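Local coordinates for protein citrinin polyketide synthase (PDB 5MPT) that builds the polyketide precursor of the mycotoxin citrinin, the domain described here being the C-methyltransferase that methylates the polyketide, at residues I210-A215 with G219-M224; K223-L228 with K252-Y257; A284-H289 with N373-I378; D29-N34 with A190-E195. All coordinates share one frame; numbering follows the deposited sequence.

Contact 1: I210-A215 with G219-M224. With SAH (S-adenosyl-L-homocysteine), chain B.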
# COMPACT_ATOMS: atom_id res chain seq x y z
N ILE A 210 -7.02 -9.97 -17.78
CA ILE A 210 -6.55 -9.47 -16.49
C ILE A 210 -6.47 -7.96 -16.58
O ILE A 210 -5.88 -7.42 -17.52
CB ILE A 210 -5.17 -10.04 -16.12
CG1 ILE A 210 -5.21 -11.56 -16.18
CG2 ILE A 210 -4.74 -9.50 -14.74
CD1 ILE A 210 -3.83 -12.24 -15.89
N LEU A 211 -7.07 -7.28 -15.61
CA LEU A 211 -7.02 -5.82 -15.55
C LEU A 211 -6.43 -5.41 -14.22
O LEU A 211 -6.92 -5.82 -13.16
CB LEU A 211 -8.40 -5.21 -15.75
CG LEU A 211 -8.45 -3.68 -15.88
CD1 LEU A 211 -9.52 -3.29 -16.91
CD2 LEU A 211 -8.73 -3.05 -14.54
N GLU A 212 -5.40 -4.58 -14.26
CA GLU A 212 -4.77 -4.07 -13.05
C GLU A 212 -5.21 -2.63 -12.84
O GLU A 212 -5.04 -1.78 -13.71
CB GLU A 212 -3.24 -4.18 -13.13
CG GLU A 212 -2.59 -3.69 -11.86
CD GLU A 212 -1.08 -3.74 -11.88
OE1 GLU A 212 -0.50 -4.09 -12.93
OE2 GLU A 212 -0.50 -3.39 -10.84
N MET A 213 -5.80 -2.39 -11.68
CA MET A 213 -6.15 -1.04 -11.28
C MET A 213 -5.07 -0.45 -10.39
O MET A 213 -4.35 -1.17 -9.70
CB MET A 213 -7.49 -1.03 -10.55
CG MET A 213 -8.60 -1.55 -11.43
SD MET A 213 -10.20 -1.42 -10.65
CE MET A 213 -11.25 -1.14 -12.07
N GLY A 214 -4.96 0.87 -10.46
CA GLY A 214 -3.97 1.56 -9.63
C GLY A 214 -2.57 1.03 -9.83
O GLY A 214 -1.77 0.98 -8.88
N ALA A 215 -2.24 0.66 -11.06
CA ALA A 215 -0.97 -0.00 -11.32
C ALA A 215 0.21 0.92 -11.07
O ALA A 215 1.32 0.45 -10.80
CB ALA A 215 -0.94 -0.52 -12.76
N GLY A 219 4.81 -1.66 -9.65
CA GLY A 219 5.49 -2.48 -8.66
C GLY A 219 5.02 -3.92 -8.72
O GLY A 219 5.80 -4.86 -8.51
N THR A 220 3.74 -4.11 -9.02
CA THR A 220 3.19 -5.42 -9.29
C THR A 220 3.36 -5.79 -10.75
O THR A 220 3.72 -6.92 -11.07
CB THR A 220 1.71 -5.43 -8.90
OG1 THR A 220 1.59 -5.14 -7.50
CG2 THR A 220 1.07 -6.79 -9.20
N THR A 221 3.11 -4.83 -11.63
CA THR A 221 3.15 -5.08 -13.06
C THR A 221 4.48 -5.66 -13.50
O THR A 221 4.52 -6.56 -14.35
CB THR A 221 2.88 -3.77 -13.81
OG1 THR A 221 1.92 -3.00 -13.08
CG2 THR A 221 2.38 -4.06 -15.21
N VAL A 222 5.58 -5.17 -12.94
CA VAL A 222 6.90 -5.61 -13.40
C VAL A 222 7.13 -7.09 -13.12
O VAL A 222 7.96 -7.71 -13.78
CB VAL A 222 8.03 -4.77 -12.78
CG1 VAL A 222 8.12 -4.94 -11.26
CG2 VAL A 222 9.36 -5.13 -13.42
N LYS A 223 6.42 -7.68 -12.15
CA LYS A 223 6.48 -9.12 -11.93
C LYS A 223 5.45 -9.90 -12.74
O LYS A 223 5.73 -11.04 -13.15
CB LYS A 223 6.27 -9.42 -10.45
CG LYS A 223 7.32 -8.76 -9.54
CD LYS A 223 8.76 -9.07 -9.94
CE LYS A 223 9.09 -10.51 -9.70
NZ LYS A 223 9.06 -10.80 -8.24
N MET A 224 4.26 -9.34 -12.98
CA MET A 224 3.21 -10.10 -13.63
C MET A 224 3.55 -10.36 -15.10
O MET A 224 3.24 -11.44 -15.63
CB MET A 224 1.89 -9.36 -13.51
CG MET A 224 1.39 -9.24 -12.08
SD MET A 224 1.11 -10.85 -11.34
CE MET A 224 1.58 -10.64 -9.64
N SAH B . 0.06 -0.25 -7.20
CA SAH B . 0.90 0.95 -6.89
CB SAH B . 1.25 1.22 -5.43
CG SAH B . 0.11 1.79 -4.60
SD SAH B . 0.08 3.58 -4.93
C SAH B . 2.24 0.78 -7.68
O SAH B . 2.78 1.95 -7.96
OXT SAH B . 2.74 -0.28 -7.95
C5' SAH B . -1.67 3.89 -5.27
C4' SAH B . -1.88 3.98 -6.77
O4' SAH B . -3.31 4.09 -6.95
C3' SAH B . -1.25 5.21 -7.44
O3' SAH B . -0.64 4.76 -8.65
C2' SAH B . -2.46 6.13 -7.70
O2' SAH B . -2.30 6.92 -8.88
C1' SAH B . -3.57 5.10 -7.89
N9 SAH B . -4.93 5.58 -7.65
C8 SAH B . -5.37 6.43 -6.67
N7 SAH B . -6.65 6.72 -6.75
C5 SAH B . -7.08 6.01 -7.86
C6 SAH B . -8.33 5.90 -8.49
N6 SAH B . -9.43 6.55 -8.09
N1 SAH B . -8.41 5.11 -9.58
C2 SAH B . -7.32 4.49 -10.01
N3 SAH B . -6.08 4.51 -9.51
C4 SAH B . -6.03 5.30 -8.43
O HOH W 1 1.69 -2.27 -10.07

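Contact 2: K223-L228 with K252-Y257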
# COMPACT_ATOMS: atom_id res chain seq x y z
N LYS A 223 6.42 -7.68 -12.15
CA LYS A 223 6.48 -9.12 -11.93
C LYS A 223 5.45 -9.90 -12.74
O LYS A 223 5.73 -11.04 -13.15
CB LYS A 223 6.27 -9.42 -10.45
CG LYS A 223 7.32 -8.76 -9.54
CD LYS A 223 8.76 -9.07 -9.94
CE LYS A 223 9.09 -10.51 -9.70
NZ LYS A 223 9.06 -10.80 -8.24
N MET A 224 4.26 -9.34 -12.98
CA MET A 224 3.21 -10.10 -13.63
C MET A 224 3.55 -10.36 -15.10
O MET A 224 3.24 -11.44 -15.63
CB MET A 224 1.89 -9.36 -13.51
CG MET A 224 1.39 -9.24 -12.08
SD MET A 224 1.11 -10.85 -11.34
CE MET A 224 1.58 -10.64 -9.64
N LEU A 225 4.16 -9.39 -15.76
CA LEU A 225 4.36 -9.50 -17.21
C LEU A 225 5.35 -10.59 -17.55
O LEU A 225 5.02 -11.44 -18.39
CB LEU A 225 4.78 -8.14 -17.78
CG LEU A 225 3.69 -7.09 -18.04
CD1 LEU A 225 2.60 -7.14 -16.98
CD2 LEU A 225 4.29 -5.71 -18.13
N PRO A 226 6.56 -10.62 -16.98
CA PRO A 226 7.46 -11.76 -17.21
C PRO A 226 6.83 -13.08 -16.81
O PRO A 226 7.07 -14.10 -17.47
CB PRO A 226 8.68 -11.44 -16.34
CG PRO A 226 8.63 -9.99 -16.14
CD PRO A 226 7.20 -9.60 -16.13
N LEU A 227 6.05 -13.08 -15.73
CA LEU A 227 5.35 -14.30 -15.34
C LEU A 227 4.43 -14.78 -16.46
O LEU A 227 4.45 -15.96 -16.82
CB LEU A 227 4.55 -14.06 -14.06
CG LEU A 227 3.70 -15.27 -13.64
CD1 LEU A 227 4.59 -16.45 -13.26
CD2 LEU A 227 2.74 -14.95 -12.52
N LEU A 228 3.59 -13.90 -17.00
CA LEU A 228 2.66 -14.32 -18.05
C LEU A 228 3.41 -14.68 -19.34
O LEU A 228 2.99 -15.57 -20.08
CB LEU A 228 1.64 -13.22 -18.31
CG LEU A 228 0.74 -12.92 -17.11
CD1 LEU A 228 0.07 -11.57 -17.24
CD2 LEU A 228 -0.29 -14.01 -16.99
N LYS A 252 5.60 2.86 -22.57
CA LYS A 252 6.95 2.76 -23.10
C LYS A 252 7.71 1.62 -22.43
O LYS A 252 8.20 0.70 -23.09
CB LYS A 252 7.70 4.08 -22.90
CG LYS A 252 7.05 5.30 -23.58
CD LYS A 252 7.81 6.59 -23.25
CE LYS A 252 7.06 7.85 -23.68
NZ LYS A 252 7.73 9.10 -23.20
N ARG A 253 7.80 1.66 -21.10
CA ARG A 253 8.54 0.65 -20.34
C ARG A 253 8.14 -0.77 -20.73
O ARG A 253 9.00 -1.63 -20.96
CB ARG A 253 8.31 0.88 -18.85
CG ARG A 253 9.00 -0.09 -17.91
CD ARG A 253 8.59 0.23 -16.49
NE ARG A 253 9.33 -0.53 -15.50
CZ ARG A 253 9.06 -0.53 -14.20
NH1 ARG A 253 8.06 0.19 -13.73
NH2 ARG A 253 9.78 -1.26 -13.36
N PHE A 254 6.84 -1.04 -20.80
CA PHE A 254 6.34 -2.41 -20.95
C PHE A 254 5.93 -2.74 -22.38
O PHE A 254 5.20 -3.72 -22.60
CB PHE A 254 5.17 -2.63 -19.98
CG PHE A 254 5.55 -2.51 -18.52
CD1 PHE A 254 6.62 -3.26 -18.00
CD2 PHE A 254 4.85 -1.68 -17.68
CE1 PHE A 254 6.97 -3.16 -16.66
CE2 PHE A 254 5.20 -1.58 -16.34
CZ PHE A 254 6.26 -2.33 -15.83
N LYS A 255 6.41 -1.97 -23.36
CA LYS A 255 6.10 -2.24 -24.76
C LYS A 255 6.56 -3.62 -25.18
O LYS A 255 5.91 -4.28 -26.00
CB LYS A 255 6.75 -1.18 -25.64
CG LYS A 255 6.39 -1.29 -27.11
CD LYS A 255 7.25 -0.37 -27.95
CE LYS A 255 6.91 -0.51 -29.43
NZ LYS A 255 5.49 -0.17 -29.71
N LYS A 256 7.70 -4.07 -24.64
CA LYS A 256 8.26 -5.39 -24.90
C LYS A 256 7.18 -6.46 -25.03
O LYS A 256 7.30 -7.37 -25.86
CB LYS A 256 9.22 -5.78 -23.77
CG LYS A 256 9.74 -7.20 -23.82
CD LYS A 256 10.63 -7.51 -22.62
CE LYS A 256 11.23 -8.91 -22.72
NZ LYS A 256 12.19 -9.19 -21.61
N TYR A 257 6.14 -6.36 -24.22
CA TYR A 257 5.18 -7.45 -24.12
C TYR A 257 4.00 -7.18 -25.05
O TYR A 257 3.36 -6.12 -24.95
CB TYR A 257 4.71 -7.59 -22.68
CG TYR A 257 5.85 -7.76 -21.69
CD1 TYR A 257 6.37 -9.01 -21.40
CD2 TYR A 257 6.40 -6.66 -21.06
CE1 TYR A 257 7.40 -9.17 -20.51
CE2 TYR A 257 7.45 -6.81 -20.15
CZ TYR A 257 7.94 -8.07 -19.88
OH TYR A 257 8.98 -8.24 -18.99

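Contact 3: A284-H289 with N373-I378. With SAH (S-adenosyl-L-homocysteine), chain B.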
# COMPACT_ATOMS: atom_id res chain seq x y z
N ALA A 284 -5.25 -5.31 -7.81
CA ALA A 284 -5.35 -3.95 -7.24
C ALA A 284 -4.48 -3.91 -5.99
O ALA A 284 -4.89 -4.38 -4.93
CB ALA A 284 -6.80 -3.59 -6.93
N THR A 285 -3.30 -3.32 -6.13
CA THR A 285 -2.32 -3.27 -5.05
C THR A 285 -2.33 -1.89 -4.44
O THR A 285 -1.87 -0.93 -5.07
CB THR A 285 -0.93 -3.64 -5.56
OG1 THR A 285 -0.96 -4.99 -6.03
CG2 THR A 285 0.16 -3.42 -4.50
N ASN A 286 -2.90 -1.80 -3.22
CA ASN A 286 -2.86 -0.62 -2.35
C ASN A 286 -3.35 0.63 -3.05
O ASN A 286 -2.84 1.74 -2.84
CB ASN A 286 -1.47 -0.46 -1.75
CG ASN A 286 -1.32 -1.33 -0.54
OD1 ASN A 286 -2.20 -1.34 0.34
ND2 ASN A 286 -0.26 -2.12 -0.49
N CYS A 287 -4.40 0.47 -3.81
CA CYS A 287 -5.07 1.58 -4.46
C CYS A 287 -6.53 1.71 -4.08
O CYS A 287 -7.04 2.83 -4.00
CB CYS A 287 -4.94 1.47 -5.99
SG CYS A 287 -5.64 -0.08 -6.62
N VAL A 288 -7.23 0.61 -3.82
CA VAL A 288 -8.66 0.73 -3.57
C VAL A 288 -8.91 1.45 -2.23
O VAL A 288 -9.88 2.20 -2.09
CB VAL A 288 -9.34 -0.65 -3.65
CG1 VAL A 288 -10.81 -0.55 -3.26
CG2 VAL A 288 -9.23 -1.24 -5.07
N HIS A 289 -8.03 1.28 -1.25
CA HIS A 289 -8.19 2.02 -0.00
C HIS A 289 -8.14 3.52 -0.21
O HIS A 289 -8.65 4.26 0.64
CB HIS A 289 -7.15 1.60 1.03
CG HIS A 289 -5.73 1.94 0.70
ND1 HIS A 289 -4.78 0.97 0.52
CD2 HIS A 289 -5.08 3.12 0.60
CE1 HIS A 289 -3.61 1.53 0.30
NE2 HIS A 289 -3.75 2.84 0.36
N ASN A 373 0.12 -10.08 9.26
CA ASN A 373 -0.99 -9.18 9.55
C ASN A 373 -0.80 -7.80 8.96
O ASN A 373 -1.76 -7.01 8.92
CB ASN A 373 -1.21 -9.06 11.06
CG ASN A 373 -1.53 -10.39 11.71
OD1 ASN A 373 -2.33 -11.17 11.19
ND2 ASN A 373 -0.88 -10.68 12.84
N ILE A 374 0.37 -7.51 8.40
CA ILE A 374 0.63 -6.13 7.96
C ILE A 374 -0.02 -5.85 6.62
O ILE A 374 -0.66 -4.81 6.43
CB ILE A 374 2.14 -5.84 7.92
CG1 ILE A 374 2.76 -6.00 9.31
CG2 ILE A 374 2.40 -4.45 7.37
CD1 ILE A 374 4.28 -6.02 9.29
N GLN A 375 0.21 -6.73 5.65
CA GLN A 375 -0.52 -6.73 4.39
C GLN A 375 -1.09 -8.11 4.16
O GLN A 375 -0.62 -9.11 4.69
CB GLN A 375 0.37 -6.38 3.19
CG GLN A 375 1.25 -5.16 3.46
CD GLN A 375 1.40 -4.30 2.26
OE1 GLN A 375 0.43 -3.69 1.80
NE2 GLN A 375 2.59 -4.23 1.72
N ARG A 376 -2.11 -8.14 3.31
CA ARG A 376 -2.74 -9.37 2.91
C ARG A 376 -3.07 -9.32 1.44
O ARG A 376 -3.39 -8.26 0.89
CB ARG A 376 -4.02 -9.62 3.70
CG ARG A 376 -3.81 -9.73 5.16
CD ARG A 376 -5.05 -10.21 5.85
NE ARG A 376 -4.96 -9.97 7.27
CZ ARG A 376 -4.43 -10.80 8.17
NH1 ARG A 376 -3.94 -11.99 7.80
NH2 ARG A 376 -4.37 -10.41 9.44
N LEU A 377 -3.02 -10.49 0.79
CA LEU A 377 -3.82 -10.70 -0.40
C LEU A 377 -5.23 -11.05 0.04
O LEU A 377 -5.44 -11.92 0.89
CB LEU A 377 -3.27 -11.81 -1.29
CG LEU A 377 -1.87 -11.66 -1.88
CD1 LEU A 377 -1.46 -12.96 -2.61
CD2 LEU A 377 -1.81 -10.46 -2.78
N ILE A 378 -6.20 -10.36 -0.54
CA ILE A 378 -7.61 -10.55 -0.24
C ILE A 378 -8.26 -10.87 -1.57
O ILE A 378 -8.22 -10.06 -2.50
CB ILE A 378 -8.26 -9.31 0.41
CG1 ILE A 378 -7.51 -8.88 1.67
CG2 ILE A 378 -9.72 -9.58 0.77
CD1 ILE A 378 -7.94 -7.50 2.18
N SAH B . 0.06 -0.25 -7.20
CA SAH B . 0.90 0.95 -6.89
CB SAH B . 1.25 1.22 -5.43
CG SAH B . 0.11 1.79 -4.60
SD SAH B . 0.08 3.58 -4.93
C SAH B . 2.24 0.78 -7.68
O SAH B . 2.78 1.95 -7.96
OXT SAH B . 2.74 -0.28 -7.95
C5' SAH B . -1.67 3.89 -5.27
C4' SAH B . -1.88 3.98 -6.77
O4' SAH B . -3.31 4.09 -6.95
C3' SAH B . -1.25 5.21 -7.44
O3' SAH B . -0.64 4.76 -8.65
C2' SAH B . -2.46 6.13 -7.70
O2' SAH B . -2.30 6.92 -8.88
C1' SAH B . -3.57 5.10 -7.89
N9 SAH B . -4.93 5.58 -7.65
C8 SAH B . -5.37 6.43 -6.67
N7 SAH B . -6.65 6.72 -6.75
C5 SAH B . -7.08 6.01 -7.86
C6 SAH B . -8.33 5.90 -8.49
N6 SAH B . -9.43 6.55 -8.09
N1 SAH B . -8.41 5.11 -9.58
C2 SAH B . -7.32 4.49 -10.01
N3 SAH B . -6.08 4.51 -9.51
C4 SAH B . -6.03 5.30 -8.43

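Contact 4: D29-N34 with A190-E195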
# COMPACT_ATOMS: atom_id res chain seq x y z
N ASP A 29 3.72 -17.50 5.47
CA ASP A 29 4.90 -17.37 6.32
C ASP A 29 6.18 -17.73 5.58
O ASP A 29 7.23 -17.11 5.79
CB ASP A 29 4.77 -18.26 7.54
CG ASP A 29 3.79 -17.74 8.55
OD1 ASP A 29 3.65 -16.51 8.65
OD2 ASP A 29 3.20 -18.55 9.28
N ASP A 30 6.09 -18.70 4.67
CA ASP A 30 7.22 -19.02 3.81
C ASP A 30 7.62 -17.85 2.93
O ASP A 30 8.81 -17.62 2.72
CB ASP A 30 6.90 -20.22 2.90
CG ASP A 30 6.64 -21.53 3.66
OD1 ASP A 30 7.56 -22.05 4.32
OD2 ASP A 30 5.52 -22.07 3.56
N PHE A 31 6.64 -17.14 2.35
CA PHE A 31 6.99 -15.99 1.52
C PHE A 31 7.62 -14.88 2.36
O PHE A 31 8.57 -14.23 1.90
CB PHE A 31 5.76 -15.46 0.75
CG PHE A 31 5.44 -16.26 -0.47
CD1 PHE A 31 6.11 -16.03 -1.65
CD2 PHE A 31 4.60 -17.34 -0.39
CE1 PHE A 31 5.90 -16.78 -2.72
CE2 PHE A 31 4.37 -18.11 -1.49
CZ PHE A 31 5.03 -17.83 -2.66
N ILE A 32 7.13 -14.68 3.59
CA ILE A 32 7.67 -13.66 4.48
C ILE A 32 9.13 -13.95 4.81
O ILE A 32 9.99 -13.06 4.74
CB ILE A 32 6.78 -13.58 5.74
CG1 ILE A 32 5.43 -12.96 5.38
CG2 ILE A 32 7.46 -12.78 6.85
CD1 ILE A 32 4.40 -13.15 6.45
N LEU A 33 9.43 -15.20 5.17
CA LEU A 33 10.81 -15.56 5.48
C LEU A 33 11.70 -15.47 4.25
O LEU A 33 12.79 -14.89 4.29
CB LEU A 33 10.85 -16.97 6.08
CG LEU A 33 12.22 -17.45 6.57
CD1 LEU A 33 12.76 -16.70 7.76
CD2 LEU A 33 12.09 -18.96 6.86
N ASN A 34 11.28 -16.08 3.14
CA ASN A 34 12.10 -16.09 1.93
C ASN A 34 12.39 -14.69 1.44
O ASN A 34 13.49 -14.38 0.97
CB ASN A 34 11.41 -16.91 0.85
CG ASN A 34 11.90 -16.57 -0.54
OD1 ASN A 34 11.37 -15.65 -1.19
ND2 ASN A 34 12.91 -17.30 -1.00
N ALA A 190 1.52 -13.44 -4.89
CA ALA A 190 0.50 -13.37 -5.93
C ALA A 190 0.98 -14.04 -7.21
O ALA A 190 0.17 -14.67 -7.90
CB ALA A 190 0.10 -11.90 -6.16
N GLU A 191 2.26 -13.89 -7.56
CA GLU A 191 2.80 -14.65 -8.69
C GLU A 191 2.56 -16.15 -8.52
O GLU A 191 2.14 -16.82 -9.46
CB GLU A 191 4.29 -14.39 -8.88
CG GLU A 191 4.66 -12.95 -9.18
CD GLU A 191 6.17 -12.80 -9.25
OE1 GLU A 191 6.71 -12.02 -8.43
OE2 GLU A 191 6.80 -13.48 -10.09
N PHE A 192 2.88 -16.69 -7.35
CA PHE A 192 2.71 -18.11 -7.09
C PHE A 192 1.24 -18.53 -7.23
O PHE A 192 0.91 -19.54 -7.88
CB PHE A 192 3.28 -18.42 -5.69
CG PHE A 192 3.11 -19.83 -5.26
CD1 PHE A 192 3.52 -20.88 -6.09
CD2 PHE A 192 2.55 -20.13 -4.03
CE1 PHE A 192 3.41 -22.20 -5.64
CE2 PHE A 192 2.41 -21.45 -3.60
CZ PHE A 192 2.84 -22.48 -4.40
N PHE A 193 0.35 -17.72 -6.67
CA PHE A 193 -1.07 -18.00 -6.79
C PHE A 193 -1.47 -18.07 -8.26
O PHE A 193 -2.12 -19.03 -8.71
CB PHE A 193 -1.87 -16.92 -6.06
CG PHE A 193 -3.30 -16.84 -6.49
CD1 PHE A 193 -4.16 -17.91 -6.27
CD2 PHE A 193 -3.78 -15.70 -7.12
CE1 PHE A 193 -5.47 -17.88 -6.68
CE2 PHE A 193 -5.10 -15.65 -7.52
CZ PHE A 193 -5.96 -16.75 -7.32
N LEU A 194 -1.10 -17.04 -9.04
CA LEU A 194 -1.51 -16.99 -10.43
C LEU A 194 -0.91 -18.15 -11.24
O LEU A 194 -1.59 -18.72 -12.11
CB LEU A 194 -1.14 -15.65 -11.05
CG LEU A 194 -1.95 -14.46 -10.56
CD1 LEU A 194 -1.33 -13.14 -11.05
CD2 LEU A 194 -3.42 -14.58 -11.03
N GLU A 195 0.35 -18.51 -10.98
CA GLU A 195 0.96 -19.62 -11.70
C GLU A 195 0.21 -20.91 -11.40
O GLU A 195 -0.11 -21.68 -12.32
CB GLU A 195 2.44 -19.75 -11.31
CG GLU A 195 3.10 -20.86 -12.06
CD GLU A 195 4.61 -20.82 -12.00
OE1 GLU A 195 5.14 -20.20 -11.07
OE2 GLU A 195 5.26 -21.39 -12.90

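Contact 1: I210-A215 with G219-M224
Glu212 and Thr221 carry this contact, with Ala215 beside them, where the end of the first strand of a Rossmann-like methyltransferase turns back into the helix that follows. The carboxylate of Glu212 reaches across the turn on an extended chain, its CG anti to the backbone N (chi1 -178°). Its OE1 accepts a hydrogen bond from Thr221 OG1 at 2.7 Å, met on the syn side but 24° out of the carboxylate plane. The same oxygen is also hydrogen-bonded to Tyr237 OH on the next strand, so one buried acid ties helix and sheet together. The other oxygen serves a water, which lies 2.6 Å from Glu212 OE2 and 2.8 Å from Ala215 O, and which accepts from Thr220 N at 2.9 Å. Carboxylate and water thus bridge both limbs of the turn. The methyl of Ala215 packs against the threonine hydroxyl oxygen, Ala215 CB to Thr221 OG1 3.8 Å.

The turn is also the glycine-rich wall of the cofactor pocket. Gly214 O accepts from the amino N of S-adenosyl-L-homocysteine at 2.8 Å, while Gly219 N donates to its OXT at 3.0 Å. Gly214 has a positive phi (55°), a conformation that favours glycine, and its backbone lies against the cofactor.

Around the site, strand 208-213 lies between strands 235-241 and 279-285. Thr220 OG1 is hydrogen-bonded to Thr285 OG1 on the latter, helix 181-198 packs on Thr220 through Ile187, and helix 221-231 continues the beta-alpha-beta unit toward strand 235-241.

Contact 2: K223-L228 with K252-Y257
Leu225 and Tyr257 bring the two backbones nearest, with their CA atoms 7.3 Å apart, where helix 221-231 meets the loop after helix 244-253, the next helix of the Rossmann-like methyltransferase fold. Residues 223-228 lie on the first of these helices, which kinks where the N of Pro226 has no bond to the preceding turn. Residues 252-257 run off the end of the second: Phe254 is the first to leave helical angles, and by Tyr257 the chain is extended.

Leu225 packs against both aromatic rings. Its CG lies anti to the carbonyl carbon (chi1 -80°), which leaves CB facing Tyr257 and lets CD2 reach Phe254. Leu225 CB stands over the middle of the Tyr257 ring in a CH-pi contact, 3.7 Å from the ring centroid and only 7° off the ring normal. Lys256 CD covers the opposite face toward the rim. Further out, Leu225 CD2 lies over a face of the Phe254 ring, 3.4 Å from Phe254 CD1, and also comes 3.7 Å from Tyr257 CD2. A single methyl therefore packs on both rings. The other face of Phe254 carries Arg253 CD, which holds the phenyl ring between an aliphatic chain and the leucine.

No hydrogen bond links the two segments, so shape and apolar surface do the work. On the sheet side, Leu225 touches Tyr237 and Met260, and Phe254 touches Met239 and Phe262, side chains of strands 235-241 and 260-264. At the outer margin the pyrrolidine of Pro226 meets the phenol oxygen, Pro226 CG lying 3.4 Å from Tyr257 OH.

Contact 3: A284-H289 with N373-I378
The cofactor-binding turn that follows strand 279-285 is joined here to strand 375-381 of the same mixed sheet by one amide-to-amide bond between Asn286 and Gln375. Strand 309-316 lies between the two in the sheet order, and the Asn286 side chain is about 3 Å from that of catalytic Glu315. Asn286 ND2 donates to Gln375 OE1 at 2.9 Å, with a nearly straight N-H...O angle of 166°. The donor lies in the carbonyl plane, on a lone pair, and the two amide planes are only 18° apart. Gln375 gets there through a bend at chi2 (-143°) that turns its end toward the asparagine.

Both amides are held at their other ends too. Asn286 OD1 accepts from Met316 N, and Gln375 NE2 is hydrogen-bonded to Ile182 O and Asn183 OD1. Next to Asn286, Thr285 O accepts from the amino N of S-adenosyl-L-homocysteine at 3.0 Å, and Cys287 CB lies 3.2 Å from its O4'. Catalytic His289 follows in a short 3-10 segment, its ND1 hydrogen-bonded to Glu315 OE1.

With each end of both amides engaged, neither can flip without losing bonds; the network probably fixes the orientation of a pocket residue beside Glu315, with Gln375 in the second shell.

Contact 4: D29-N34 with A190-E195
Phe31 meets Phe192 where helix 28-34 approaches helix 181-198 near the surface. Along the first helix, Asp29 comes first and turns elsewhere: its two carboxylate oxygens accept from the backbone N atoms of Thr368 and Arg369, tying this end of the helix to a distant loop. Phe31 then reaches across. Its CG is anti to the carbonyl carbon (chi1 -79°), which sends the ring out from the helix so that its far end does the touching. Phe31 CZ lies 3.5 Å from Phe192 CB and 3.6 Å from Phe192 CD2, while Phe31 CE2 is 3.7 Å from that same Phe192 CD2. The rings meet obliquely, centroids 5.7 Å apart and planes inclined at 40°. Phe31 also lies on Val185, Gln188 and Gln189 of the same long helix. Ile32 makes no contact with residues 190-195; it packs on Val185 and on the loop side chains Arg369, Glu371 and Ala372.

Between residues 29-34 and 190-195 the nearest CA atoms, those of Phe31 and Phe192, are 9.8 Å apart, so it is the phenyl side chains that bridge them. This is plain helix-to-helix packing between the N-terminal helical part, which belongs to a helix-turn-helix sequence family, and a helix flanking the methyltransferase core.

In the fold
Contacts 1 and 3 involve strands of the seven-stranded mixed sheet of the methyltransferase fold, contact 2 packs on it through Leu225 and Phe254, and contact 4 reaches it through helix 181-198. Along the chain contact 4 closes first, followed by 1, 2 and 3, contact 2 beginning on the stretch where contact 1 ends. Contacts 1 and 2 share helix 221-231, their centres about 9 Å apart. Contact 3 has its centre about 13 Å from that of contact 1, and both face the cofactor; the centres of contacts 2 and 3 are about 22 Å apart. Through the Lys223–Glu191 salt bridge and Leu377 on Ala190, helix 181-198 connects the N-terminal helices with elements that carry cofactor-binding residues.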